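Local coordinates for protein Ton_1535 (PDB 3ZPJ) that is of unknown function but folds as an all-helical alpha-solenoid containing a left-handed helical turn, at residues E31-L36 with S78-T83; M1-E6 with Y24-P29. One frame throughout, in Å; residues are numbered along the deposited sequence.

Overall arrangement
Contact 1 (31-36 with 78-83) and contact 2 (1-6 with 24-29) follow one another along the N-terminal part of the solenoid, both segments of contact 2 preceding those of contact 1, with centres about 14 Å apart. Contact 2 sits nearer the end of the molecule, about 32 Å from the centre of the chain, against about 22 Å for contact 1. Helix 29-45 joins them: one flank meets helix 70-86, another receives I26 of contact 2. At the junction Q32 NE2 probably donates to I26 O (2.8 Å), and V35 CG2 packs on I26 CD1 at 3.5 Å. The function is unknown, and no active site or ligand is identified near either contact.

Contact 1: E31-L36 with S78-T83; sequences EQVQVL and SIIAST
Two helices of the alpha-solenoid, 29-45 and 70-86, run side by side here in nearly the same direction, their short segments 9.9 Å apart at an angle of 11°, and V33 and Q34 of 31-36 meet I79 and I80 of 78-83. The CG1 methyl of V33 lies 4.0 Å from I79 CG2 and also reaches I80 CG1, at 4.1 Å. This methyl stands anti to the backbone N (chi1 175°), the branch that carries it to both isoleucines, and the V33 and I80 side chains cross at about a right angle. Q34 starts away from helix 70-86, but a turn about the CB-CG bond (chi2 -80°) brings the amide back over the end of I79. There I79 CD1 touches Q34 CD at 3.6 Å and Q34 NE2 at 3.6 Å, while Q34 CG adds a looser aliphatic contact. Were Q34 cut back to an alanine, the I79 CD1 methyl would probably lose its amide cover, with a gap opened at this margin. I63 of helix 53-66 packs on V33 and F96 of helix 90-104 on I80, so further helices enclose the apolar part. The partly exposed glutamine thus borders a buried cluster of branched aliphatic chains, and the two helices are held here by van der Waals contact, without a polar bond between the segments.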
ATOM      1  N   GLU A  31     -12.097  23.927  -1.140  1.00 45.62           N
ATOM      2  CA  GLU A  31     -12.448  23.509   0.206  1.00 49.25           C
ATOM      3  C   GLU A  31     -13.944  23.170   0.306  1.00 45.44           C
ATOM      4  O   GLU A  31     -14.322  22.190   0.939  1.00 44.57           O
ATOM      5  CB  GLU A  31     -12.051  24.587   1.211  1.00 63.71           C
ATOM      6  CG  GLU A  31     -12.083  24.127   2.655  1.00 74.31           C
ATOM      7  CD  GLU A  31     -11.028  23.085   2.961  1.00 71.03           C
ATOM      8  OE1 GLU A  31     -10.074  22.945   2.164  1.00 57.16           O
ATOM      9  OE2 GLU A  31     -11.160  22.409   4.004  1.00 75.24           O
ATOM     10  N   GLN A  32     -14.791  23.961  -0.344  1.00 37.72           N
ATOM     11  CA  GLN A  32     -16.221  23.639  -0.403  1.00 40.01           C
ATOM     12  C   GLN A  32     -16.461  22.264  -1.026  1.00 40.72           C
ATOM     13  O   GLN A  32     -17.359  21.547  -0.617  1.00 49.43           O
ATOM     14  CB  GLN A  32     -16.991  24.706  -1.185  1.00 31.24           C
ATOM     15  CG  GLN A  32     -16.999  26.064  -0.518  1.00 37.25           C
ATOM     16  CD  GLN A  32     -17.788  27.077  -1.308  1.00 44.70           C
ATOM     17  OE1 GLN A  32     -18.065  26.866  -2.483  1.00 54.47           O
ATOM     18  NE2 GLN A  32     -18.160  28.182  -0.670  1.00 39.70           N
ATOM     19  N   VAL A  33     -15.638  21.901  -2.006  1.00 35.72           N
ATOM     20  CA  VAL A  33     -15.830  20.673  -2.748  1.00 35.16           C
ATOM     21  C   VAL A  33     -15.357  19.476  -1.935  1.00 40.04           C
ATOM     22  O   VAL A  33     -16.018  18.435  -1.924  1.00 42.90           O
ATOM     23  CB  VAL A  33     -15.109  20.735  -4.115  1.00 37.89           C
ATOM     24  CG1 VAL A  33     -15.210  19.412  -4.848  1.00 47.68           C
ATOM     25  CG2 VAL A  33     -15.707  21.821  -4.948  1.00 41.40           C
ATOM     26  N   GLN A  34     -14.203  19.640  -1.284  1.00 35.46           N
ATOM     27  CA  GLN A  34     -13.712  18.728  -0.256  1.00 47.78           C
ATOM     28  C   GLN A  34     -14.784  18.417   0.779  1.00 48.30           C
ATOM     29  O   GLN A  34     -15.034  17.263   1.110  1.00 44.04           O
ATOM     30  CB  GLN A  34     -12.530  19.357   0.495  1.00 50.67           C
ATOM     31  CG  GLN A  34     -11.263  19.517  -0.308  1.00 68.25           C
ATOM     32  CD  GLN A  34     -10.482  18.228  -0.404  1.00 77.68           C
ATOM     33  OE1 GLN A  34     -11.028  17.143  -0.181  1.00 80.81           O
ATOM     34  NE2 GLN A  34      -9.191  18.337  -0.730  1.00 73.60           N
ATOM     35  N   VAL A  35     -15.398  19.459   1.316  1.00 45.69           N
ATOM     36  CA  VAL A  35     -16.371  19.251   2.363  1.00 42.91           C
ATOM     37  C   VAL A  35     -17.567  18.510   1.790  1.00 46.29           C
ATOM     38  O   VAL A  35     -17.994  17.486   2.337  1.00 43.60           O
ATOM     39  CB  VAL A  35     -16.795  20.578   2.996  1.00 49.07           C
ATOM     40  CG1 VAL A  35     -17.968  20.373   3.937  1.00 46.67           C
ATOM     41  CG2 VAL A  35     -15.622  21.179   3.736  1.00 52.47           C
ATOM     42  N   LEU A  36     -18.093  19.018   0.677  1.00 44.01           N
ATOM     43  CA  LEU A  36     -19.293  18.439   0.087  1.00 41.91           C
ATOM     44  C   LEU A  36     -19.085  16.953  -0.162  1.00 47.33           C
ATOM     45  O   LEU A  36     -19.907  16.125   0.241  1.00 50.43           O
ATOM     46  CB  LEU A  36     -19.684  19.168  -1.197  1.00 37.85           C
ATOM     47  CG  LEU A  36     -20.210  20.595  -1.008  1.00 39.32           C
ATOM     48  CD1 LEU A  36     -20.203  21.355  -2.326  1.00 50.33           C
ATOM     49  CD2 LEU A  36     -21.607  20.584  -0.419  1.00 46.44           C
ATOM     50  N   SER A  78     -10.979  16.288  -9.901  1.00 32.40           N
ATOM     51  CA  SER A  78     -10.327  15.086  -9.361  1.00 33.49           C
ATOM     52  C   SER A  78     -10.996  14.621  -8.092  1.00 33.69           C
ATOM     53  O   SER A  78     -11.246  13.426  -7.913  1.00 45.21           O
ATOM     54  CB  SER A  78      -8.856  15.345  -9.062  1.00 34.69           C
ATOM     55  OG  SER A  78      -8.142  15.558 -10.252  1.00 42.51           O
ATOM     56  N   ILE A  79     -11.271  15.571  -7.206  1.00 33.54           N
ATOM     57  CA  ILE A  79     -11.992  15.292  -5.966  1.00 36.42           C
ATOM     58  C   ILE A  79     -13.351  14.649  -6.250  1.00 46.82           C
ATOM     59  O   ILE A  79     -13.701  13.612  -5.686  1.00 49.07           O
ATOM     60  CB  ILE A  79     -12.131  16.563  -5.137  1.00 36.11           C
ATOM     61  CG1 ILE A  79     -10.727  17.121  -4.853  1.00 35.34           C
ATOM     62  CG2 ILE A  79     -12.907  16.299  -3.832  1.00 35.87           C
ATOM     63  CD1 ILE A  79     -10.700  18.336  -3.953  1.00 27.89           C
ATOM     64  N   ILE A  80     -14.095  15.245  -7.168  1.00 46.83           N
ATOM     65  CA  ILE A  80     -15.376  14.699  -7.579  1.00 45.41           C
ATOM     66  C   ILE A  80     -15.203  13.306  -8.187  1.00 42.53           C
ATOM     67  O   ILE A  80     -15.991  12.394  -7.924  1.00 39.57           O
ATOM     68  CB  ILE A  80     -16.043  15.651  -8.587  1.00 42.30           C
ATOM     69  CG1 ILE A  80     -16.454  16.944  -7.863  1.00 34.63           C
ATOM     70  CG2 ILE A  80     -17.210  14.969  -9.289  1.00 30.64           C
ATOM     71  CD1 ILE A  80     -16.845  18.081  -8.778  1.00 36.03           C
ATOM     72  N   ALA A  81     -14.151  13.154  -8.983  1.00 43.21           N
ATOM     73  CA  ALA A  81     -13.885  11.907  -9.704  1.00 48.11           C
ATOM     74  C   ALA A  81     -13.617  10.718  -8.790  1.00 43.20           C
ATOM     75  O   ALA A  81     -14.150   9.645  -9.013  1.00 46.77           O
ATOM     76  CB  ALA A  81     -12.722  12.085 -10.664  1.00 44.83           C
ATOM     77  N   SER A  82     -12.775  10.905  -7.778  1.00 38.40           N
ATOM     78  CA  SER A  82     -12.459   9.795  -6.884  1.00 46.45           C
ATOM     79  C   SER A  82     -13.641   9.423  -5.985  1.00 46.99           C
ATOM     80  O   SER A  82     -13.832   8.248  -5.697  1.00 50.77           O
ATOM     81  CB  SER A  82     -11.165  10.023  -6.076  1.00 39.33           C
ATOM     82  OG  SER A  82     -11.252  11.137  -5.216  1.00 37.83           O
ATOM     83  N   THR A  83     -14.466  10.395  -5.595  1.00 41.83           N
ATOM     84  CA  THR A  83     -15.624  10.067  -4.766  1.00 46.20           C
ATOM     85  C   THR A  83     -16.691   9.280  -5.545  1.00 45.86           C
ATOM     86  O   THR A  83     -17.343   8.384  -4.989  1.00 46.47           O
ATOM     87  CB  THR A  83     -16.230  11.307  -4.044  1.00 54.47           C
ATOM     88  OG1 THR A  83     -17.043  12.047  -4.945  1.00 70.13           O
ATOM     89  CG2 THR A  83     -15.136  12.208  -3.519  1.00 44.39           C
TER

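Contact 2: M1-E6 with Y24-P29; sequences MTTLEE and YEIEDP
The first turn of helix 2-12 passes beside the irregular segment 24-29, which leads from helix 16-22 into helix 29-45, with the backbones nearest where the CA atoms of T3 and I26 stand 7.2 Å apart. I26 is the chief partner from this connection, and successive atoms of its chain meet neighbouring residues of the helix. T3 contributes its methyl: chi1 of -63° sets OG1 beside the backbone N and CG2 anti to it, and T3 CG2 approaches I26 CG1 at 4.1 Å. The same methyl lies 4.4 Å from E25 CB, against the aliphatic root of the glutamate. Further out, L4 CD2 meets the end of the isoleucine, I26 CD1, at 3.6 Å, and these two side chains cross at about a right angle. On the more open side, E6 OE1 and E25 OE1 come within 4.5 Å of each other. K22 probably eases this like-charge approach, since it forms a salt bridge with E25 and a long, weak ion pair with E6. D28 is the N-cap of helix 29-45, its OD2 accepting a hydrogen bond from E31 N. L4 and I26 face the first turns of that helix, L4 touching E31 and V35, while Y24 and P29 reach across to helix 53-66. At this N-terminal end of the alpha-solenoid, helix 2-12 and the 24-29 connection together cover helix 29-45.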
ATOM      1  N   MET A   1     -12.226  26.667   9.919  1.00 37.13           N
ATOM      2  CA  MET A   1     -11.909  25.581  10.870  1.00 44.01           C
ATOM      3  C   MET A   1     -13.010  25.409  11.930  1.00 50.31           C
ATOM      4  O   MET A   1     -13.468  24.296  12.185  1.00 51.50           O
ATOM      5  CB  MET A   1     -10.554  25.794  11.534  1.00 48.50           C
ATOM      6  CG  MET A   1      -9.706  24.523  11.779  1.00 45.86           C
ATOM      7  SD  MET A   1      -9.222  23.522  10.339  1.00 39.84           S
ATOM      8  CE  MET A   1      -7.618  22.915  10.847  1.00 69.62           C
ATOM      9  N   THR A   2     -13.474  26.500  12.525  1.00 37.22           N
ATOM     10  CA  THR A   2     -14.674  26.388  13.337  1.00 50.04           C
ATOM     11  C   THR A   2     -15.900  26.229  12.434  1.00 53.01           C
ATOM     12  O   THR A   2     -16.899  25.631  12.828  1.00 53.94           O
ATOM     13  CB  THR A   2     -14.855  27.549  14.364  1.00 53.99           C
ATOM     14  OG1 THR A   2     -15.199  28.769  13.700  1.00 56.23           O
ATOM     15  CG2 THR A   2     -13.597  27.752  15.181  1.00 54.17           C
ATOM     16  N   THR A   3     -15.823  26.748  11.216  1.00 47.80           N
ATOM     17  CA  THR A   3     -16.915  26.541  10.283  1.00 43.27           C
ATOM     18  C   THR A   3     -17.061  25.052   9.964  1.00 48.64           C
ATOM     19  O   THR A   3     -18.173  24.532   9.889  1.00 50.05           O
ATOM     20  CB  THR A   3     -16.746  27.348   8.992  1.00 45.77           C
ATOM     21  OG1 THR A   3     -16.764  28.751   9.292  1.00 48.14           O
ATOM     22  CG2 THR A   3     -17.881  27.044   8.047  1.00 47.48           C
ATOM     23  N   LEU A   4     -15.939  24.363   9.790  1.00 47.20           N
ATOM     24  CA  LEU A   4     -15.971  22.927   9.543  1.00 44.82           C
ATOM     25  C   LEU A   4     -16.529  22.151  10.744  1.00 49.88           C
ATOM     26  O   LEU A   4     -17.103  21.069  10.590  1.00 49.46           O
ATOM     27  CB  LEU A   4     -14.578  22.382   9.200  1.00 38.19           C
ATOM     28  CG  LEU A   4     -13.758  22.895   8.018  1.00 49.69           C
ATOM     29  CD1 LEU A   4     -12.682  21.889   7.727  1.00 48.36           C
ATOM     30  CD2 LEU A   4     -14.588  23.140   6.784  1.00 50.70           C
ATOM     31  N   GLU A   5     -16.334  22.694  11.939  1.00 54.43           N
ATOM     32  CA  GLU A   5     -16.814  22.051  13.157  1.00 56.57           C
ATOM     33  C   GLU A   5     -18.336  22.166  13.227  1.00 53.52           C
ATOM     34  O   GLU A   5     -19.023  21.190  13.523  1.00 57.82           O
ATOM     35  CB  GLU A   5     -16.165  22.695  14.390  1.00 63.83           C
ATOM     36  CG  GLU A   5     -16.037  21.775  15.605  1.00 73.24           C
ATOM     37  CD  GLU A   5     -15.486  22.489  16.843  1.00 74.05           C
ATOM     38  OE1 GLU A   5     -14.869  23.569  16.710  1.00 75.04           O
ATOM     39  OE2 GLU A   5     -15.678  21.972  17.958  1.00 78.50           O
ATOM     40  N   GLU A   6     -18.851  23.362  12.945  1.00 42.34           N
ATOM     41  CA  GLU A   6     -20.291  23.593  12.848  1.00 47.15           C
ATOM     42  C   GLU A   6     -20.956  22.693  11.796  1.00 51.93           C
ATOM     43  O   GLU A   6     -22.011  22.109  12.032  1.00 58.90           O
ATOM     44  CB  GLU A   6     -20.564  25.062  12.537  1.00 46.19           C
ATOM     45  CG  GLU A   6     -20.007  25.992  13.594  1.00 57.69           C
ATOM     46  CD  GLU A   6     -20.244  27.460  13.295  1.00 68.07           C
ATOM     47  OE1 GLU A   6     -20.356  27.829  12.104  1.00 72.26           O
ATOM     48  OE2 GLU A   6     -20.313  28.248  14.260  1.00 73.07           O
ATOM     49  N   TYR A  24     -21.280  27.360   2.141  1.00 56.08           N
ATOM     50  CA  TYR A  24     -20.975  28.563   1.385  1.00 58.89           C
ATOM     51  C   TYR A  24     -20.299  29.622   2.244  1.00 66.38           C
ATOM     52  O   TYR A  24     -19.687  30.563   1.741  1.00 69.66           O
ATOM     53  CB  TYR A  24     -22.225  29.029   0.658  1.00 66.36           C
ATOM     54  CG  TYR A  24     -22.702  27.884  -0.202  1.00 76.20           C
ATOM     55  CD1 TYR A  24     -22.108  27.630  -1.433  1.00 85.67           C
ATOM     56  CD2 TYR A  24     -23.664  26.995   0.259  1.00 79.27           C
ATOM     57  CE1 TYR A  24     -22.503  26.554  -2.210  1.00 91.19           C
ATOM     58  CE2 TYR A  24     -24.064  25.915  -0.507  1.00 86.89           C
ATOM     59  CZ  TYR A  24     -23.482  25.698  -1.742  1.00 92.18           C
ATOM     60  OH  TYR A  24     -23.878  24.625  -2.508  1.00 93.08           O
ATOM     61  N   GLU A  25     -20.348  29.418   3.551  1.00 67.62           N
ATOM     62  CA  GLU A  25     -19.559  30.230   4.463  1.00 64.22           C
ATOM     63  C   GLU A  25     -18.089  29.825   4.413  1.00 60.38           C
ATOM     64  O   GLU A  25     -17.252  30.420   5.084  1.00 59.43           O
ATOM     65  CB  GLU A  25     -20.107  30.132   5.887  1.00 64.65           C
ATOM     66  CG  GLU A  25     -21.495  30.744   6.025  1.00 71.83           C
ATOM     67  CD  GLU A  25     -22.059  30.623   7.426  1.00 82.30           C
ATOM     68  OE1 GLU A  25     -21.338  30.128   8.319  1.00 89.92           O
ATOM     69  OE2 GLU A  25     -23.224  31.028   7.632  1.00 83.66           O
ATOM     70  N   ILE A  26     -17.777  28.801   3.627  1.00 54.24           N
ATOM     71  CA  ILE A  26     -16.393  28.444   3.390  1.00 49.59           C
ATOM     72  C   ILE A  26     -15.861  29.315   2.268  1.00 58.39           C
ATOM     73  O   ILE A  26     -16.511  29.472   1.235  1.00 60.74           O
ATOM     74  CB  ILE A  26     -16.237  26.968   3.020  1.00 47.50           C
ATOM     75  CG1 ILE A  26     -16.644  26.094   4.204  1.00 43.87           C
ATOM     76  CG2 ILE A  26     -14.787  26.660   2.611  1.00 34.83           C
ATOM     77  CD1 ILE A  26     -16.346  24.639   3.995  1.00 44.83           C
ATOM     78  N   GLU A  27     -14.685  29.896   2.485  1.00 63.28           N
ATOM     79  CA  GLU A  27     -14.090  30.792   1.505  1.00 72.35           C
ATOM     80  C   GLU A  27     -13.722  30.057   0.224  1.00 67.88           C
ATOM     81  O   GLU A  27     -14.312  30.280  -0.836  1.00 71.04           O
ATOM     82  CB  GLU A  27     -12.849  31.462   2.090  1.00 79.13           C
ATOM     83  CG  GLU A  27     -13.159  32.450   3.197  1.00 94.52           C
ATOM     84  CD  GLU A  27     -11.911  33.127   3.744  1.00104.40           C
ATOM     85  OE1 GLU A  27     -11.024  32.417   4.281  1.00104.71           O
ATOM     86  OE2 GLU A  27     -11.818  34.371   3.632  1.00101.30           O
ATOM     87  N   ASP A  28     -12.750  29.165   0.339  1.00 59.92           N
ATOM     88  CA  ASP A  28     -12.207  28.476  -0.811  1.00 51.01           C
ATOM     89  C   ASP A  28     -13.188  27.465  -1.409  1.00 48.25           C
ATOM     90  O   ASP A  28     -13.759  26.654  -0.683  1.00 53.84           O
ATOM     91  CB  ASP A  28     -10.935  27.767  -0.396  1.00 48.54           C
ATOM     92  CG  ASP A  28     -10.115  27.336  -1.569  1.00 56.62           C
ATOM     93  OD1 ASP A  28      -9.810  28.197  -2.424  1.00 64.75           O
ATOM     94  OD2 ASP A  28      -9.773  26.140  -1.629  1.00 54.54           O
ATOM     95  N   PRO A  29     -13.395  27.532  -2.734  1.00 44.56           N
ATOM     96  CA  PRO A  29     -14.187  26.619  -3.576  1.00 46.06           C
ATOM     97  C   PRO A  29     -13.721  25.179  -3.509  1.00 48.46           C
ATOM     98  O   PRO A  29     -14.528  24.259  -3.326  1.00 47.49           O
ATOM     99  CB  PRO A  29     -13.940  27.157  -4.986  1.00 44.40           C
ATOM    100  CG  PRO A  29     -13.808  28.618  -4.769  1.00 47.25           C
ATOM    101  CD  PRO A  29     -13.063  28.772  -3.455  1.00 42.64           C
TER